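PDB 1Q6H: FKBP-type peptidyl-prolyl cis-trans isomerase FkpA from Escherichia coli, which catalyses the cis-trans isomerization of peptide bonds that precede proline and acts as a chaperone in protein folding in the periplasm. Local coordinates for residues Y34-L39 and L49-L54; K104-K109 and K191-P196; K182-G187 and V218-V223. All blocks are in the same frame, centred on the assembly; numbering follows the deposited sequence. Where two conformers were deposited one is given.

Contact 1: Y34-L39 and L49-L54; sequences YMENSL and LDKDQL
L39 meets three residues of 49-54 and joins helix 19-43 to the start of helix 51-62. Its two methyls divide the work. CD1 meets L54 tip to tip, 3.8 Å from L54 CD1. The same methyl also touches L49, whose side chain lies roughly perpendicular to that of L39. The other methyl, CD2, lies along the aliphatic part of K51, 3.9 Å from K51 CE, and the two side chains run past each other in opposite directions. L54 CG stands anti to the backbone N (chi1 -165°), and the branch beyond it reaches both L39 and M35. M35, a selenomethionine, is modelled in two conformers, so its detail is less certain. In one of them M35 CG lies 3.8 Å from L54 CD2. The chain then bends, and M35 SE comes to 4.1 Å from L54 CD1.

K51 has its CG anti to the carbonyl carbon and is extended beyond it, which carries the ammonium across to the first helix. There NZ gives a hydrogen bond of 2.8 Å to the O of water 1, and this water donates to E36 O at 3.0 Å. The carboxylate of E36 is near but does not touch NZ. D50 caps helix 51-62 with its OD1, which accepts from Q53 N.

The second subunit covers much of this region. Its F62 packs on L39 and makes a cation-pi contact with K51, and its L27 packs on L49. The contact is therefore a buried apolar cluster within the intertwined N-terminal dimer, at whose exposed side a lysine is tied to the first helix through water.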
loop_
_atom_site.group_PDB
_atom_site.type_symbol
_atom_site.label_atom_id
_atom_site.label_comp_id
_atom_site.label_asym_id
_atom_site.label_seq_id
_atom_site.Cartn_x
_atom_site.Cartn_y
_atom_site.Cartn_z
ATOM N N TYR A 34 11.584 -6.755 7.699
ATOM C CA TYR A 34 10.947 -6.019 6.632
ATOM C C TYR A 34 11.938 -5.031 6.019
ATOM O O TYR A 34 12.023 -4.882 4.806
ATOM C CB TYR A 34 9.755 -5.241 7.198
ATOM C CG TYR A 34 9.236 -4.184 6.255
ATOM C CD1 TYR A 34 8.469 -4.540 5.151
ATOM C CD2 TYR A 34 9.533 -2.834 6.446
ATOM C CE1 TYR A 34 7.992 -3.598 4.279
ATOM C CE2 TYR A 34 9.055 -1.867 5.566
ATOM C CZ TYR A 34 8.284 -2.267 4.485
ATOM O OH TYR A 34 7.784 -1.346 3.595
HETATM N N MSE A 35 12.657 -4.335 6.885
HETATM C CA MSE A 35 13.647 -3.350 6.467
HETATM C C MSE A 35 14.786 -4.058 5.729
HETATM O O MSE A 35 15.190 -3.644 4.634
HETATM C CB MSE A 35 14.213 -2.632 7.702
HETATM C CG MSE A 35 14.751 -1.207 7.480
HETATM SE SE MSE A 35 13.888 -0.251 6.044
HETATM C CE MSE A 35 12.130 -0.117 6.912
ATOM N N GLU A 36 15.295 -5.135 6.315
ATOM C CA GLU A 36 16.381 -5.877 5.687
ATOM C C GLU A 36 15.955 -6.325 4.283
ATOM O O GLU A 36 16.701 -6.144 3.316
ATOM C CB GLU A 36 16.814 -7.064 6.542
ATOM C CG GLU A 36 18.004 -7.823 5.976
ATOM C CD GLU A 36 18.256 -9.173 6.651
ATOM O OE1 GLU A 36 17.317 -10.023 6.730
ATOM O OE2 GLU A 36 19.426 -9.406 7.063
ATOM N N ASN A 37 14.763 -6.895 4.175
ATOM C CA ASN A 37 14.267 -7.338 2.885
ATOM C C ASN A 37 14.184 -6.185 1.865
ATOM O O ASN A 37 14.504 -6.380 0.688
ATOM C CB ASN A 37 12.912 -8.083 3.011
ATOM C CG ASN A 37 13.033 -9.442 3.713
ATOM O OD1 ASN A 37 12.040 -9.984 4.243
ATOM N ND2 ASN A 37 14.242 -9.998 3.730
ATOM N N SER A 38 13.749 -4.999 2.303
ATOM C CA SER A 38 13.702 -3.812 1.440
ATOM C C SER A 38 15.073 -3.436 0.899
ATOM O O SER A 38 15.226 -3.147 -0.285
ATOM C CB SER A 38 13.155 -2.607 2.203
ATOM O OG SER A 38 11.870 -2.890 2.720
ATOM N N LEU A 39 16.064 -3.397 1.778
ATOM C CA LEU A 39 17.434 -3.141 1.335
ATOM C C LEU A 39 17.937 -4.233 0.368
ATOM O O LEU A 39 18.685 -3.940 -0.572
ATOM C CB LEU A 39 18.375 -2.973 2.526
ATOM C CG LEU A 39 18.556 -1.503 2.969
ATOM C CD1 LEU A 39 17.244 -0.810 3.354
ATOM C CD2 LEU A 39 19.554 -1.367 4.102
ATOM N N LEU A 49 22.390 1.159 0.690
ATOM C CA LEU A 49 22.294 2.149 1.755
ATOM C C LEU A 49 23.217 1.789 2.907
ATOM O O LEU A 49 23.566 0.643 3.097
ATOM C CB LEU A 49 20.854 2.222 2.270
ATOM C CG LEU A 49 19.802 2.753 1.306
ATOM C CD1 LEU A 49 18.464 2.879 2.010
ATOM C CD2 LEU A 49 20.190 4.102 0.747
ATOM N N ASP A 50 23.611 2.787 3.679
ATOM C CA ASP A 50 24.507 2.582 4.790
ATOM C C ASP A 50 23.705 2.074 5.998
ATOM O O ASP A 50 22.890 2.813 6.572
ATOM C CB ASP A 50 25.168 3.908 5.102
ATOM C CG ASP A 50 26.143 3.813 6.237
ATOM O OD1 ASP A 50 25.851 3.138 7.231
ATOM O OD2 ASP A 50 27.231 4.400 6.219
ATOM N N LYS A 51 23.907 0.812 6.369
ATOM C CA LYS A 51 23.113 0.204 7.432
ATOM C C LYS A 51 23.306 0.876 8.795
ATOM O O LYS A 51 22.395 0.874 9.609
ATOM C CB LYS A 51 23.357 -1.324 7.509
ATOM C CG LYS A 51 22.912 -2.072 6.235
ATOM C CD LYS A 51 22.908 -3.620 6.346
ATOM C CE LYS A 51 21.958 -4.254 5.278
ATOM N NZ LYS A 51 21.786 -5.751 5.322
ATOM N N ASP A 52 24.472 1.463 9.045
ATOM C CA ASP A 52 24.749 2.077 10.346
ATOM C C ASP A 52 23.900 3.321 10.525
ATOM O O ASP A 52 23.369 3.585 11.597
ATOM C CB ASP A 52 26.226 2.450 10.486
ATOM C CG ASP A 52 27.137 1.230 10.679
ATOM O OD1 ASP A 52 26.757 0.271 11.400
ATOM O OD2 ASP A 52 28.263 1.172 10.158
ATOM N N GLN A 53 23.779 4.075 9.448
ATOM C CA GLN A 53 22.972 5.264 9.452
ATOM C C GLN A 53 21.520 4.860 9.551
ATOM O O GLN A 53 20.725 5.559 10.136
ATOM C CB GLN A 53 23.210 6.061 8.167
ATOM C CG GLN A 53 24.536 6.754 8.119
ATOM C CD GLN A 53 24.652 7.921 9.075
ATOM O OE1 GLN A 53 23.642 8.404 9.609
ATOM N NE2 GLN A 53 25.883 8.408 9.270
ATOM N N LEU A 54 21.152 3.741 8.945
ATOM C CA LEU A 54 19.755 3.322 9.011
ATOM C C LEU A 54 19.365 3.040 10.460
ATOM O O LEU A 54 18.345 3.516 10.913
ATOM C CB LEU A 54 19.468 2.137 8.096
ATOM C CG LEU A 54 17.970 1.922 7.868
ATOM C CD1 LEU A 54 17.638 1.286 6.551
ATOM C CD2 LEU A 54 17.410 1.095 8.999
HETATM O O HOH W 1 19.694 -6.223 3.465
#

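Contact 2: K104-K109 and K191-P196; sequences KEYREK and KLVIPP
R107 and Y106 of helix 70-112 rest on strand 189-194 and on the two prolines that follow it. The axes of 104-109 and 191-194 approach to 9.5 Å, with directions 141° apart.

The apolar contacts centre on V193. Its CG1 is anti to the backbone N (chi1 176°) and points between the two helix residues. It lies 3.8 Å from R107 CG. It also sits at the edge of the Y106 ring, near the ring plane, 4.0 Å from CE1 of Y106. F110 and T213 pack on V193 as well.

The second kind of contact is a flat group on a proline. The R107 chain bends at chi3 (-53°), and its guanidinium comes over P195. CB of P195 lies over the centre of one face, 3.8 Å from R107 CZ. The opposite face meets CA of K104, one turn earlier in the helix. R107 NH1 lies 3.8 Å from P196 CD, at an oblique approach.

The polar end of R107 is served from outside the two segments: NH1 is hydrogen-bonded to T213 OG1. A leucine in place of R107 would probably leave T213 OG1 without this partner and the P195 ring without its flat cover.

No hydrogen bond crosses between the two segments. Between them the contact is apolar and van der Waals; the bond of R107 to T213 adds a polar tie from the long helix to the FKBP domain.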
loop_
_atom_site.group_PDB
_atom_site.type_symbol
_atom_site.label_atom_id
_atom_site.label_comp_id
_atom_site.label_asym_id
_atom_site.label_seq_id
_atom_site.Cartn_x
_atom_site.Cartn_y
_atom_site.Cartn_z
ATOM N N LYS A 104 21.711 -13.652 -28.980
ATOM C CA LYS A 104 22.137 -13.616 -30.348
ATOM C C LYS A 104 23.304 -14.577 -30.531
ATOM O O LYS A 104 23.450 -15.220 -31.579
ATOM C CB LYS A 104 22.580 -12.208 -30.729
ATOM C CG LYS A 104 23.068 -12.093 -32.162
ATOM C CD LYS A 104 23.246 -10.636 -32.609
ATOM C CE LYS A 104 23.596 -10.570 -34.104
ATOM N NZ LYS A 104 23.810 -9.158 -34.574
ATOM N N GLU A 105 24.126 -14.668 -29.505
ATOM C CA GLU A 105 25.314 -15.507 -29.559
ATOM C C GLU A 105 24.873 -16.964 -29.515
ATOM O O GLU A 105 25.368 -17.810 -30.268
ATOM C CB GLU A 105 26.227 -15.168 -28.387
ATOM C CG GLU A 105 27.453 -16.058 -28.275
ATOM C CD GLU A 105 28.478 -15.529 -27.301
ATOM O OE1 GLU A 105 28.114 -15.247 -26.137
ATOM O OE2 GLU A 105 29.655 -15.397 -27.697
ATOM N N TYR A 106 23.924 -17.243 -28.631
ATOM C CA TYR A 106 23.381 -18.583 -28.485
ATOM C C TYR A 106 22.736 -19.048 -29.778
ATOM O O TYR A 106 22.998 -20.171 -30.239
ATOM C CB TYR A 106 22.363 -18.591 -27.364
ATOM C CG TYR A 106 21.737 -19.940 -27.091
ATOM C CD1 TYR A 106 20.617 -20.350 -27.791
ATOM C CD2 TYR A 106 22.241 -20.773 -26.115
ATOM C CE1 TYR A 106 20.025 -21.560 -27.537
ATOM C CE2 TYR A 106 21.654 -21.999 -25.857
ATOM C CZ TYR A 106 20.542 -22.379 -26.572
ATOM O OH TYR A 106 19.938 -23.588 -26.352
ATOM N N ARG A 107 21.894 -18.190 -30.359
ATOM C CA ARG A 107 21.199 -18.515 -31.602
ATOM C C ARG A 107 22.157 -18.772 -32.766
ATOM O O ARG A 107 21.949 -19.705 -33.545
ATOM C CB ARG A 107 20.213 -17.414 -32.026
ATOM C CG ARG A 107 19.089 -17.183 -31.051
ATOM C CD ARG A 107 17.894 -16.419 -31.629
ATOM N NE ARG A 107 18.324 -15.166 -32.240
ATOM C CZ ARG A 107 18.540 -14.020 -31.598
ATOM N NH1 ARG A 107 18.378 -13.898 -30.281
ATOM N NH2 ARG A 107 18.969 -12.987 -32.291
ATOM N N GLU A 108 23.172 -17.941 -32.892
ATOM C CA GLU A 108 24.127 -18.050 -33.992
ATOM C C GLU A 108 24.936 -19.337 -33.948
ATOM O O GLU A 108 25.133 -19.971 -34.954
ATOM C CB GLU A 108 25.047 -16.848 -34.005
ATOM C CG GLU A 108 24.341 -15.578 -34.448
ATOM C CD GLU A 108 24.077 -15.534 -35.942
ATOM O OE1 GLU A 108 25.070 -15.585 -36.706
ATOM O OE2 GLU A 108 22.886 -15.426 -36.352
ATOM N N LYS A 109 25.380 -19.716 -32.769
ATOM C CA LYS A 109 26.081 -20.964 -32.601
ATOM C C LYS A 109 25.137 -22.161 -32.918
ATOM O O LYS A 109 25.472 -23.019 -33.721
ATOM C CB LYS A 109 26.632 -21.050 -31.182
ATOM C CG LYS A 109 27.587 -22.206 -30.940
ATOM C CD LYS A 109 28.053 -22.219 -29.490
ATOM C CE LYS A 109 28.634 -23.567 -29.090
ATOM N NZ LYS A 109 29.783 -23.962 -29.936
ATOM N N LYS A 191 12.257 -28.270 -32.121
ATOM C CA LYS A 191 12.857 -27.402 -31.149
ATOM C C LYS A 191 12.874 -26.011 -31.754
ATOM O O LYS A 191 13.305 -25.794 -32.914
ATOM C CB LYS A 191 14.240 -27.893 -30.790
ATOM C CG LYS A 191 15.044 -26.983 -29.893
ATOM C CD LYS A 191 16.384 -27.670 -29.547
ATOM C CE LYS A 191 17.362 -26.734 -28.853
ATOM N NZ LYS A 191 18.490 -27.514 -28.208
ATOM N N LEU A 192 12.371 -25.056 -30.994
ATOM C CA LEU A 192 12.328 -23.672 -31.460
ATOM C C LEU A 192 13.234 -22.828 -30.613
ATOM O O LEU A 192 13.188 -22.910 -29.376
ATOM C CB LEU A 192 10.903 -23.114 -31.386
ATOM C CG LEU A 192 9.826 -23.874 -32.140
ATOM C CD1 LEU A 192 8.466 -23.311 -31.832
ATOM C CD2 LEU A 192 10.049 -23.844 -33.595
ATOM N N VAL A 193 14.060 -22.018 -31.271
ATOM C CA VAL A 193 14.940 -21.091 -30.580
ATOM C C VAL A 193 14.509 -19.739 -31.057
ATOM O O VAL A 193 14.731 -19.363 -32.209
ATOM C CB VAL A 193 16.406 -21.412 -30.812
ATOM C CG1 VAL A 193 17.261 -20.397 -30.185
ATOM C CG2 VAL A 193 16.718 -22.773 -30.189
ATOM N N ILE A 194 13.763 -19.062 -30.200
ATOM C CA ILE A 194 13.035 -17.870 -30.628
ATOM C C ILE A 194 13.656 -16.592 -30.142
ATOM O O ILE A 194 13.812 -16.392 -28.913
ATOM C CB ILE A 194 11.591 -17.946 -30.128
ATOM C CG1 ILE A 194 11.002 -19.338 -30.346
ATOM C CG2 ILE A 194 10.765 -16.870 -30.753
ATOM C CD1 ILE A 194 9.530 -19.489 -29.926
ATOM N N PRO A 195 14.002 -15.716 -31.075
ATOM C CA PRO A 195 14.506 -14.369 -30.711
ATOM C C PRO A 195 13.421 -13.551 -29.986
ATOM O O PRO A 195 12.239 -13.751 -30.291
ATOM C CB PRO A 195 14.789 -13.704 -32.054
ATOM C CG PRO A 195 14.359 -14.600 -33.092
ATOM C CD PRO A 195 13.868 -15.896 -32.529
ATOM N N PRO A 196 13.813 -12.640 -29.081
ATOM C CA PRO A 196 12.868 -11.809 -28.336
ATOM C C PRO A 196 11.895 -11.038 -29.201
ATOM O O PRO A 196 10.726 -10.863 -28.820
ATOM C CB PRO A 196 13.750 -10.821 -27.564
ATOM C CG PRO A 196 15.170 -11.115 -27.897
ATOM C CD PRO A 196 15.220 -12.333 -28.758
#

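Contact 3: K182-G187 and V218-V223; sequences KNIKKG and VELLDV
This is a mixed contact between a loop and the C-terminal end of strand 214-223, which lies between strands 141-150 and 189-194 in the FKBP sheet. Loop 182-187 leads from helix 175-180 to strand 189-194. One backbone bond ties the two: G187 N donates to L220 O at 2.7 Å.

Beneath it is an apolar layer. The I184 and L220 side chains lie alongside each other, pointing opposite ways, with I184 CD1 3.7 Å from L220 CB. L220 also sends CD2 to K185 O, at 3.4 Å. I190 and V127 pack on I184, and V144 packs on L220.

At the surface, K186 forms a salt bridge with D222. The lysine chain is extended, and its CG is anti to the backbone N (chi1 177°). It runs beside D222 in the same direction, over L221 O, and places NZ 3.0 Å from D222 OD1. The ammonium comes from above the carboxylate plane. L221 and D222 form a classic beta bulge opposite V143. OD1 of D222 also accepts a weak bond from V223 N. One carboxylate oxygen thus joins the loop's lysine to the bulged strand end, while the apolar pair closes the interior side.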
loop_
_atom_site.group_PDB
_atom_site.type_symbol
_atom_site.label_atom_id
_atom_site.label_comp_id
_atom_site.label_asym_id
_atom_site.label_seq_id
_atom_site.Cartn_x
_atom_site.Cartn_y
_atom_site.Cartn_z
ATOM N N LYS A 182 4.371 -24.360 -38.047
ATOM C CA LYS A 182 4.051 -24.641 -39.451
ATOM C C LYS A 182 5.119 -25.513 -40.146
ATOM O O LYS A 182 4.926 -25.955 -41.292
ATOM C CB LYS A 182 3.869 -23.329 -40.219
ATOM C CG LYS A 182 2.662 -22.542 -39.781
ATOM C CD LYS A 182 2.529 -21.215 -40.467
ATOM C CE LYS A 182 1.298 -20.448 -39.898
ATOM N NZ LYS A 182 1.227 -19.074 -40.305
ATOM N N ASN A 183 6.244 -25.736 -39.471
ATOM C CA ASN A 183 7.340 -26.516 -40.032
ATOM C C ASN A 183 7.249 -28.023 -39.762
ATOM O O ASN A 183 8.141 -28.765 -40.162
ATOM C CB ASN A 183 8.666 -26.016 -39.474
ATOM C CG ASN A 183 9.027 -24.647 -39.989
ATOM O OD1 ASN A 183 9.047 -24.436 -41.182
ATOM N ND2 ASN A 183 9.321 -23.716 -39.090
ATOM N N ILE A 184 6.203 -28.463 -39.055
ATOM C CA ILE A 184 5.990 -29.869 -38.775
ATOM C C ILE A 184 4.502 -30.136 -38.954
ATOM O O ILE A 184 3.734 -29.213 -39.292
ATOM C CB ILE A 184 6.427 -30.290 -37.358
ATOM C CG1 ILE A 184 5.891 -29.355 -36.267
ATOM C CG2 ILE A 184 7.912 -30.433 -37.258
ATOM C CD1 ILE A 184 6.074 -29.939 -34.867
ATOM N N LYS A 185 4.105 -31.375 -38.694
ATOM C CA LYS A 185 2.718 -31.816 -38.861
ATOM C C LYS A 185 2.321 -32.596 -37.650
ATOM O O LYS A 185 3.139 -32.814 -36.773
ATOM C CB LYS A 185 2.615 -32.635 -40.155
ATOM C CG LYS A 185 3.166 -31.790 -41.342
ATOM C CD LYS A 185 3.056 -32.469 -42.669
ATOM C CE LYS A 185 2.541 -31.441 -43.719
ATOM N NZ LYS A 185 3.590 -30.397 -44.103
ATOM N N LYS A 186 1.063 -33.008 -37.581
ATOM C CA LYS A 186 0.580 -33.802 -36.465
ATOM C C LYS A 186 1.507 -34.980 -36.213
ATOM O O LYS A 186 1.883 -35.734 -37.140
ATOM C CB LYS A 186 -0.840 -34.290 -36.776
ATOM C CG LYS A 186 -1.469 -35.184 -35.748
ATOM C CD LYS A 186 -2.937 -35.439 -36.120
ATOM C CE LYS A 186 -3.616 -36.435 -35.194
ATOM N NZ LYS A 186 -5.126 -36.342 -35.323
ATOM N N GLY A 187 1.870 -35.136 -34.948
ATOM C CA GLY A 187 2.758 -36.194 -34.523
ATOM C C GLY A 187 4.221 -35.796 -34.498
ATOM O O GLY A 187 5.084 -36.549 -34.012
ATOM N N VAL A 218 9.071 -28.831 -28.452
ATOM C CA VAL A 218 7.640 -28.990 -28.695
ATOM C C VAL A 218 7.239 -30.332 -29.331
ATOM O O VAL A 218 7.954 -30.858 -30.180
ATOM C CB VAL A 218 7.173 -27.894 -29.599
ATOM C CG1 VAL A 218 5.656 -27.855 -29.683
ATOM C CG2 VAL A 218 7.695 -26.555 -29.088
ATOM N N GLU A 219 6.107 -30.883 -28.887
ATOM C CA GLU A 219 5.527 -32.050 -29.520
ATOM C C GLU A 219 4.124 -31.646 -29.951
ATOM O O GLU A 219 3.286 -31.263 -29.124
ATOM C CB GLU A 219 5.447 -33.253 -28.589
ATOM C CG GLU A 219 6.760 -33.886 -28.200
ATOM C CD GLU A 219 6.554 -35.131 -27.329
ATOM O OE1 GLU A 219 5.396 -35.409 -26.911
ATOM O OE2 GLU A 219 7.554 -35.830 -27.078
ATOM N N LEU A 220 3.896 -31.712 -31.258
ATOM C CA LEU A 220 2.621 -31.368 -31.861
ATOM C C LEU A 220 1.685 -32.589 -31.899
ATOM O O LEU A 220 1.843 -33.500 -32.743
ATOM C CB LEU A 220 2.863 -30.852 -33.283
ATOM C CG LEU A 220 1.632 -30.466 -34.077
ATOM C CD1 LEU A 220 0.747 -29.495 -33.256
ATOM C CD2 LEU A 220 1.998 -29.894 -35.438
ATOM N N LEU A 221 0.715 -32.605 -30.993
ATOM C CA LEU A 221 -0.190 -33.731 -30.851
ATOM C C LEU A 221 -1.370 -33.715 -31.803
ATOM O O LEU A 221 -1.792 -34.753 -32.304
ATOM C CB LEU A 221 -0.720 -33.795 -29.430
ATOM C CG LEU A 221 0.306 -33.869 -28.301
ATOM C CD1 LEU A 221 -0.466 -34.062 -27.015
ATOM C CD2 LEU A 221 1.267 -35.015 -28.483
ATOM N N ASP A 222 -1.938 -32.543 -32.046
ATOM C CA ASP A 222 -3.086 -32.494 -32.922
ATOM C C ASP A 222 -3.202 -31.153 -33.619
ATOM O O ASP A 222 -2.711 -30.132 -33.121
ATOM C CB ASP A 222 -4.364 -32.772 -32.120
ATOM C CG ASP A 222 -5.534 -33.248 -32.988
ATOM O OD1 ASP A 222 -5.331 -33.607 -34.177
ATOM O OD2 ASP A 222 -6.706 -33.302 -32.528
ATOM N N VAL A 223 -3.881 -31.177 -34.759
ATOM C CA VAL A 223 -4.168 -29.985 -35.542
ATOM C C VAL A 223 -5.625 -30.075 -35.902
ATOM O O VAL A 223 -6.035 -31.007 -36.575
ATOM C CB VAL A 223 -3.336 -29.931 -36.821
ATOM C CG1 VAL A 223 -3.660 -28.674 -37.616
ATOM C CG2 VAL A 223 -1.834 -30.021 -36.514
#

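Overall arrangement
The three contacts follow the chain from the N-terminal dimer region to the FKBP domain. Contact 1 closes before the other two open, and its centre lies 40 Å from that of contact 2 and 53 Å from that of contact 3. It sits on the opposite side of the chain's centre from both. Helix 70-112, next after helix 51-62, spans the distance and carries the first segment of contact 2. Contacts 2 and 3 have centres 21 Å apart and alternate along the chain. They share one antiparallel sheet, where strands 189-194 and 214-223 are neighbours. The long helix thus holds the dimer region and the isomerase domain well apart.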